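Peptidoglycan glycosyltransferase (Eggerthella lenta, PDB 4MNR) belongs to the penicillin-binding proteins of bacterial cell-wall assembly and carries a domain with the fold of the serine beta-lactamases. Local coordinates at residues Asp123-Arg128 and Ile429-Gly434; Gly127-Cys132 and Ser147-Asn152; Leu143-Ala148 and Asp174-Ser179. All blocks are in the same frame, centred on the assembly; numbering follows the deposited sequence.

Contact 1: residues Asp123-Arg128 and Ile429-Gly434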
loop_
_atom_site.group_PDB
_atom_site.type_symbol
_atom_site.label_atom_id
_atom_site.label_comp_id
_atom_site.label_asym_id
_atom_site.label_seq_id
_atom_site.Cartn_x
_atom_site.Cartn_y
_atom_site.Cartn_z
ATOM N N ASP A 123 14.872 0.286 5.452
ATOM C CA ASP A 123 15.412 0.935 6.644
ATOM C C ASP A 123 14.296 1.506 7.527
ATOM O O ASP A 123 14.412 1.512 8.759
ATOM C CB ASP A 123 16.393 2.051 6.271
ATOM C CG ASP A 123 17.703 1.526 5.690
ATOM O OD1 ASP A 123 18.004 0.316 5.812
ATOM O OD2 ASP A 123 18.452 2.344 5.114
ATOM N N ALA A 124 13.232 1.990 6.889
ATOM C CA ALA A 124 12.079 2.546 7.594
ATOM C C ALA A 124 11.411 1.468 8.436
ATOM O O ALA A 124 10.917 1.746 9.531
ATOM C CB ALA A 124 11.086 3.141 6.613
ATOM N N LEU A 125 11.436 0.232 7.939
ATOM C CA LEU A 125 10.777 -0.889 8.605
ATOM C C LEU A 125 11.695 -1.694 9.519
ATOM O O LEU A 125 11.238 -2.629 10.171
ATOM C CB LEU A 125 10.232 -1.861 7.554
ATOM C CG LEU A 125 9.224 -1.291 6.556
ATOM C CD1 LEU A 125 8.939 -2.314 5.463
ATOM C CD2 LEU A 125 7.974 -0.915 7.294
ATOM N N ALA A 126 12.980 -1.356 9.555
ATOM C CA ALA A 126 13.950 -2.185 10.271
ATOM C C ALA A 126 13.593 -2.366 11.753
ATOM O O ALA A 126 13.391 -1.393 12.473
ATOM C CB ALA A 126 15.356 -1.610 10.120
ATOM N N GLY A 127 13.497 -3.616 12.194
ATOM C CA GLY A 127 13.176 -3.905 13.583
ATOM C C GLY A 127 11.686 -3.848 13.880
ATOM O O GLY A 127 11.271 -4.015 15.032
ATOM N N ARG A 128 10.888 -3.634 12.835
ATOM C CA ARG A 128 9.444 -3.539 12.981
ATOM C C ARG A 128 8.758 -4.638 12.187
ATOM O O ARG A 128 9.399 -5.394 11.460
ATOM C CB ARG A 128 8.950 -2.211 12.413
ATOM C CG ARG A 128 9.770 -1.006 12.810
ATOM C CD ARG A 128 9.042 -0.234 13.861
ATOM N NE ARG A 128 9.750 0.963 14.298
ATOM C CZ ARG A 128 9.266 1.783 15.219
ATOM N NH1 ARG A 128 8.088 1.519 15.760
ATOM N NH2 ARG A 128 9.947 2.857 15.596
ATOM N N ILE A 429 2.832 3.264 3.773
ATOM C CA ILE A 429 3.590 2.499 4.757
ATOM C C ILE A 429 2.678 2.159 5.916
ATOM O O ILE A 429 1.840 2.975 6.321
ATOM C CB ILE A 429 4.840 3.283 5.239
ATOM C CG1 ILE A 429 5.655 2.466 6.249
ATOM C CG2 ILE A 429 4.457 4.604 5.856
ATOM C CD1 ILE A 429 7.076 3.047 6.471
ATOM N N VAL A 430 2.799 0.933 6.417
ATOM C CA VAL A 430 2.125 0.569 7.662
ATOM C C VAL A 430 3.160 0.003 8.620
ATOM O O VAL A 430 4.002 -0.821 8.241
ATOM C CB VAL A 430 0.955 -0.438 7.464
ATOM C CG1 VAL A 430 1.460 -1.730 6.814
ATOM C CG2 VAL A 430 0.270 -0.713 8.826
ATOM N N ILE A 431 3.131 0.487 9.852
ATOM C CA ILE A 431 3.965 -0.072 10.913
ATOM C C ILE A 431 3.039 -0.733 11.927
ATOM O O ILE A 431 2.288 -0.052 12.626
ATOM C CB ILE A 431 4.749 1.032 11.653
ATOM C CG1 ILE A 431 5.594 1.854 10.679
ATOM C CG2 ILE A 431 5.616 0.413 12.752
ATOM C CD1 ILE A 431 6.691 1.080 10.026
ATOM N N GLU A 432 3.088 -2.056 12.029
ATOM C CA GLU A 432 2.211 -2.748 12.978
ATOM C C GLU A 432 2.573 -2.446 14.439
ATOM O O GLU A 432 3.755 -2.391 14.804
ATOM C CB GLU A 432 2.228 -4.259 12.748
ATOM C CG GLU A 432 1.734 -4.679 11.367
ATOM C CD GLU A 432 1.844 -6.168 11.135
ATOM O OE1 GLU A 432 1.596 -6.955 12.080
ATOM O OE2 GLU A 432 2.187 -6.557 10.001
ATOM N N ASP A 433 1.550 -2.246 15.264
ATOM C CA ASP A 433 1.758 -1.988 16.695
ATOM C C ASP A 433 2.716 -0.826 16.922
ATOM O O ASP A 433 3.596 -0.900 17.781
ATOM C CB ASP A 433 2.289 -3.244 17.388
ATOM C CG ASP A 433 1.468 -4.470 17.056
ATOM O OD1 ASP A 433 0.233 -4.410 17.241
ATOM O OD2 ASP A 433 2.047 -5.473 16.583
ATOM N N GLY A 434 2.554 0.233 16.140
ATOM C CA GLY A 434 3.485 1.347 16.173
ATOM C C GLY A 434 3.071 2.450 17.121
ATOM O O GLY A 434 1.894 2.596 17.431
HETATM O O HOH W 1 6.572 -0.860 15.833
#
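At the end of helix 115-125, where it lies across the central antiparallel sheet of the transpeptidase domain, Leu125 and Ala124 meet the isoleucines of strand 425-431. The tightest of these meetings is methyl to methyl: Leu125 CD2 lies 3.6 Å from Ile431 CD1, the two side chains running at a slant to each other. Ile431 directs CG1 away from its own carbonyl carbon (chi1 -56°), which sets CD1 against the leucine, while its other branch, CG2, serves the arginine further on. Ile429 CD1 touches both helix residues, 4.0 Å from Ala124 CB and 4.1 Å from Leu125 CD2. This is the helix-on-sheet packing of the beta-lactamase-like fold, and helix 438-453 completes it, bringing Val446 to Ala124 and Ala443 to Ile429. Beyond Leu125 the chain reverses through a type II turn closed by Arg128 N donating to Leu125 O at 2.9 Å; Gly127 takes a positive phi (82°) there, where a CB would press on the carbonyl O of Ala126. Arg128 then returns toward the strand with its chain bent at chi2 (-104°), and the aliphatic CD rests 3.7 Å from Ile431 CG2. Its guanidinium is held at NH1 by a salt bridge to Glu435 and by a water in the guanidinium plane, 2.8 Å from Arg128 NH1. The same water reaches back to Glu432 O through a weak bond of 3.4 Å, linking the arginine to the second type II turn, Ile431 to Gly434, in which the chain leaves the strand.

Contact 2: residues Gly127-Cys132 and Ser147-Asn152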
loop_
_atom_site.group_PDB
_atom_site.type_symbol
_atom_site.label_atom_id
_atom_site.label_comp_id
_atom_site.label_asym_id
_atom_site.label_seq_id
_atom_site.Cartn_x
_atom_site.Cartn_y
_atom_site.Cartn_z
ATOM N N GLY A 127 13.497 -3.616 12.194
ATOM C CA GLY A 127 13.176 -3.905 13.583
ATOM C C GLY A 127 11.686 -3.848 13.880
ATOM O O GLY A 127 11.271 -4.015 15.032
ATOM N N ARG A 128 10.888 -3.634 12.835
ATOM C CA ARG A 128 9.444 -3.539 12.981
ATOM C C ARG A 128 8.758 -4.638 12.187
ATOM O O ARG A 128 9.399 -5.394 11.460
ATOM C CB ARG A 128 8.950 -2.211 12.413
ATOM C CG ARG A 128 9.770 -1.006 12.810
ATOM C CD ARG A 128 9.042 -0.234 13.861
ATOM N NE ARG A 128 9.750 0.963 14.298
ATOM C CZ ARG A 128 9.266 1.783 15.219
ATOM N NH1 ARG A 128 8.088 1.519 15.760
ATOM N NH2 ARG A 128 9.947 2.857 15.596
ATOM N N LYS A 129 7.441 -4.710 12.345
ATOM C CA LYS A 129 6.592 -5.523 11.500
ATOM C C LYS A 129 5.764 -4.560 10.646
ATOM O O LYS A 129 5.176 -3.602 11.158
ATOM C CB LYS A 129 5.673 -6.345 12.384
ATOM C CG LYS A 129 5.129 -7.584 11.755
ATOM C CD LYS A 129 4.928 -8.640 12.830
ATOM C CE LYS A 129 6.239 -8.908 13.544
ATOM N NZ LYS A 129 6.161 -10.079 14.468
ATOM N N GLY A 130 5.717 -4.802 9.346
ATOM C CA GLY A 130 4.919 -3.941 8.482
ATOM C C GLY A 130 5.354 -3.990 7.037
ATOM O O GLY A 130 5.996 -4.950 6.602
ATOM N N ALA A 131 5.016 -2.950 6.282
ATOM C CA ALA A 131 5.307 -2.956 4.861
ATOM C C ALA A 131 5.319 -1.564 4.295
ATOM O O ALA A 131 4.699 -0.649 4.850
ATOM C CB ALA A 131 4.269 -3.795 4.117
ATOM N N CYS A 132 6.009 -1.414 3.167
ATOM C CA CYS A 132 6.100 -0.121 2.503
ATOM C C CYS A 132 6.104 -0.307 0.995
ATOM O O CYS A 132 6.819 -1.172 0.482
ATOM C CB CYS A 132 7.371 0.586 2.961
ATOM S SG CYS A 132 7.631 2.198 2.171
ATOM N N SER A 147 8.806 -5.677 2.936
ATOM C CA SER A 147 8.076 -6.249 4.063
ATOM C C SER A 147 9.066 -6.488 5.198
ATOM O O SER A 147 10.254 -6.711 4.950
ATOM C CB SER A 147 7.426 -7.577 3.669
ATOM O OG SER A 147 6.595 -7.417 2.534
ATOM N N ALA A 148 8.577 -6.425 6.433
ATOM C CA ALA A 148 9.391 -6.701 7.609
ATOM C C ALA A 148 8.546 -7.491 8.601
ATOM O O ALA A 148 7.365 -7.226 8.740
ATOM C CB ALA A 148 9.868 -5.394 8.236
ATOM N N PRO A 149 9.149 -8.463 9.307
ATOM C CA PRO A 149 10.562 -8.846 9.295
ATOM C C PRO A 149 10.996 -9.460 7.981
ATOM O O PRO A 149 10.177 -9.926 7.180
ATOM C CB PRO A 149 10.655 -9.899 10.408
ATOM C CG PRO A 149 9.462 -9.690 11.247
ATOM C CD PRO A 149 8.391 -9.224 10.309
ATOM N N THR A 150 12.297 -9.429 7.752
ATOM C CA THR A 150 12.820 -9.923 6.499
ATOM C C THR A 150 13.994 -10.860 6.740
ATOM O O THR A 150 14.260 -11.275 7.880
ATOM C CB THR A 150 13.173 -8.746 5.551
ATOM O OG1 THR A 150 13.432 -9.248 4.234
ATOM C CG2 THR A 150 14.379 -7.971 6.077
ATOM N N TYR A 151 14.672 -11.222 5.656
ATOM C CA TYR A 151 15.716 -12.230 5.686
ATOM C C TYR A 151 16.615 -12.053 4.476
ATOM O O TYR A 151 16.241 -11.397 3.495
ATOM C CB TYR A 151 15.105 -13.640 5.662
ATOM C CG TYR A 151 14.261 -13.926 4.424
ATOM C CD1 TYR A 151 12.976 -13.428 4.307
ATOM C CD2 TYR A 151 14.756 -14.707 3.389
ATOM C CE1 TYR A 151 12.205 -13.681 3.195
ATOM C CE2 TYR A 151 13.992 -14.965 2.263
ATOM C CZ TYR A 151 12.720 -14.455 2.174
ATOM O OH TYR A 151 11.956 -14.714 1.061
ATOM N N ASN A 152 17.811 -12.623 4.543
ATOM C CA ASN A 152 18.673 -12.656 3.365
ATOM C C ASN A 152 18.127 -13.671 2.379
ATOM O O ASN A 152 17.928 -14.836 2.741
ATOM C CB ASN A 152 20.091 -13.059 3.754
ATOM C CG ASN A 152 20.767 -12.029 4.610
ATOM O OD1 ASN A 152 20.514 -10.830 4.476
ATOM N ND2 ASN A 152 21.632 -12.486 5.506
#
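Gly130 and Ala148 exchange both of their backbone hydrogen bonds: Gly130 N donates to Ala148 O and Ala148 N to Gly130 O, each at 3.0 Å and fairly straight, with N-H...O angles of 163° and 156°. They form a hydrogen-bonded antiparallel pair in the hairpin of strands 130-135 and 142-148. Both donors sit some 30° from the plane of the carbonyl they meet, and each oxygen also receives a CA-H...O contact, Lys129 CA lying 3.3 Å from Ala148 O and Ser147 CA 3.5 Å from Gly130 O. Next along, Ala131 and Ser147 make a non-hydrogen-bonded pair. Ala131 and Lys129 turn their own backbone groups to Val430 and Glu432 on the other side, so strand 130-135 is bonded along both edges. Ala148 CB comes within 3.3 Å of Arg128 O, and Leu125 covers the same methyl. Where the hairpin ends, at the cis peptide before Pro149, Lys129 lays its CG and CE against Pro149 CD, CE at 3.9 Å. With the donors and acceptors of Gly130 and Ala148 satisfying one another, the register of the pairing is set by the main chain and not by particular polar side-chain groups.

Contact 3: residues Leu143-Ala148 and Asp174-Ser179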
loop_
_atom_site.group_PDB
_atom_site.type_symbol
_atom_site.label_atom_id
_atom_site.label_comp_id
_atom_site.label_asym_id
_atom_site.label_seq_id
_atom_site.Cartn_x
_atom_site.Cartn_y
_atom_site.Cartn_z
ATOM N N LEU A 143 8.559 1.384 -7.371
ATOM C CA LEU A 143 9.950 1.791 -7.146
ATOM C C LEU A 143 10.558 1.129 -5.909
ATOM O O LEU A 143 11.775 1.001 -5.813
ATOM C CB LEU A 143 10.042 3.319 -7.006
ATOM C CG LEU A 143 9.379 4.142 -8.125
ATOM C CD1 LEU A 143 9.543 5.640 -7.875
ATOM C CD2 LEU A 143 9.946 3.806 -9.508
ATOM N N ALA A 144 9.709 0.749 -4.953
ATOM C CA ALA A 144 10.131 -0.013 -3.774
ATOM C C ALA A 144 8.951 -0.829 -3.249
ATOM O O ALA A 144 7.806 -0.405 -3.312
ATOM C CB ALA A 144 10.664 0.920 -2.651
HETATM N N MSE A 145 9.247 -2.017 -2.738
HETATM C CA MSE A 145 8.228 -2.870 -2.154
HETATM C C MSE A 145 8.935 -3.692 -1.093
HETATM O O MSE A 145 9.750 -4.558 -1.416
HETATM C CB MSE A 145 7.564 -3.752 -3.227
HETATM C CG MSE A 145 6.513 -4.688 -2.690
HETATM SE SE MSE A 145 5.498 -5.515 -4.149
HETATM C CE MSE A 145 4.051 -4.239 -4.198
ATOM N N ALA A 146 8.675 -3.367 0.175
ATOM C CA ALA A 146 9.380 -3.981 1.317
ATOM C C ALA A 146 8.431 -4.537 2.365
ATOM O O ALA A 146 7.392 -3.947 2.653
ATOM C CB ALA A 146 10.310 -2.979 1.984
ATOM N N SER A 147 8.806 -5.677 2.936
ATOM C CA SER A 147 8.076 -6.249 4.063
ATOM C C SER A 147 9.066 -6.488 5.198
ATOM O O SER A 147 10.254 -6.711 4.950
ATOM C CB SER A 147 7.426 -7.577 3.669
ATOM O OG SER A 147 6.595 -7.417 2.534
ATOM N N ALA A 148 8.577 -6.425 6.433
ATOM C CA ALA A 148 9.391 -6.701 7.609
ATOM C C ALA A 148 8.546 -7.491 8.601
ATOM O O ALA A 148 7.365 -7.226 8.740
ATOM C CB ALA A 148 9.868 -5.394 8.236
ATOM N N ASP A 174 4.589 -12.104 2.903
ATOM C CA ASP A 174 4.620 -10.907 2.058
ATOM C C ASP A 174 3.594 -9.920 2.597
ATOM O O ASP A 174 2.392 -10.076 2.391
ATOM C CB ASP A 174 4.289 -11.282 0.604
ATOM C CG ASP A 174 4.325 -10.085 -0.355
ATOM O OD1 ASP A 174 4.116 -8.932 0.069
ATOM O OD2 ASP A 174 4.565 -10.310 -1.560
ATOM N N ARG A 175 4.060 -8.905 3.305
ATOM C CA ARG A 175 3.139 -7.947 3.893
ATOM C C ARG A 175 2.775 -6.801 2.973
ATOM O O ARG A 175 1.781 -6.119 3.208
ATOM C CB ARG A 175 3.716 -7.383 5.189
ATOM C CG ARG A 175 3.678 -8.390 6.344
ATOM C CD ARG A 175 4.329 -7.798 7.598
ATOM N NE ARG A 175 3.929 -8.545 8.786
ATOM C CZ ARG A 175 4.481 -9.690 9.177
ATOM N NH1 ARG A 175 5.487 -10.221 8.497
ATOM N NH2 ARG A 175 4.018 -10.302 10.258
ATOM N N ALA A 176 3.591 -6.555 1.955
ATOM C CA ALA A 176 3.368 -5.408 1.072
ATOM C C ALA A 176 2.284 -5.624 0.028
ATOM O O ALA A 176 1.540 -4.691 -0.314
ATOM C CB ALA A 176 4.687 -4.992 0.392
ATOM N N ALA A 177 2.229 -6.832 -0.515
ATOM C CA ALA A 177 1.250 -7.163 -1.538
ATOM C C ALA A 177 0.295 -8.238 -1.051
ATOM O O ALA A 177 -0.844 -8.299 -1.499
ATOM C CB ALA A 177 1.944 -7.632 -2.798
ATOM N N GLY A 178 0.770 -9.084 -0.143
ATOM C CA GLY A 178 0.106 -10.351 0.146
ATOM C C GLY A 178 -0.798 -10.447 1.361
ATOM O O GLY A 178 -1.341 -11.518 1.635
ATOM N N SER A 179 -0.970 -9.332 2.068
ATOM C CA SER A 179 -1.668 -9.304 3.357
ATOM C C SER A 179 -2.742 -8.212 3.433
ATOM O O SER A 179 -2.492 -7.073 3.051
ATOM C CB SER A 179 -0.645 -9.069 4.475
ATOM O OG SER A 179 0.267 -10.151 4.555
#
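Met145, modelled as selenomethionine, overlaps Ala176 with its CG, which lies 3.6 Å from Ala176 CB, and reaches on to Ala177, whose CB is 4.2 Å from Met145 CE. With CG anti to the backbone N (chi1 179°), the chain extends from strand 142-148 toward the loop and bends only at chi3, which brings CE to Ala177. The segment 174-179 is curled round an Asx motif: Asp174 OD1 takes the N-H of Ala177 at 2.9 Å, a nearly straight bond that arrives from above the carboxylate plane, and a weak one from Gly178 N. This compact turn lies on one face of an outermost strand of the five-stranded sheet. Ala146 and Ala148 point the other way, to helix 115-125, and the strand is thereby sandwiched between helix and loop.

Ser147 is the polar link between the two segments. In the conformer described, one of two, its OG sits beside the start of the turn and accepts the N-H of Ala176 at 3.2 Å and that of Arg175, whose N is 3.0 Å from Ser147 OG. Both bonds are bent, 138° for Ala176 N and 133° for Arg175 N, and the second is weak. Two successive amides of the loop thus share one hydroxyl oxygen. Arg175 heads along the strand end, its chain extended from CG to NE, and lays CD 3.3 Å from Ala148 O, close to the aliphatic surfaces of Lys129 and Pro149. Its charged end is fixed by others: Glu432 forms a salt bridge with NE, and Ser170 is bonded to NH2. At the far end the turn is tied back on itself, Ser179 OG donating to Asp174 O at 3.0 Å from above the carbonyl plane.

Overall arrangement
All three contacts gather on the same five-stranded sheet. Contact 1 and contact 3 are buried, whereas contact 2 is only partly so, its Lys129 and Pro149 lying toward the outside. Contact 1 joins helix to strand by apolar side chains, contact 2 joins neighbouring strands by backbone bonds, and contact 3 fastens a loop through a serine hydroxyl and small side chains. Arg128 takes part in contacts 1 and 2, Ser147 and Ala148 in contacts 2 and 3. Along the chain, contact 1 brings together segments 301 residues apart and contact 3 is nested inside the loop it closes, while contact 2 spans a short hairpin.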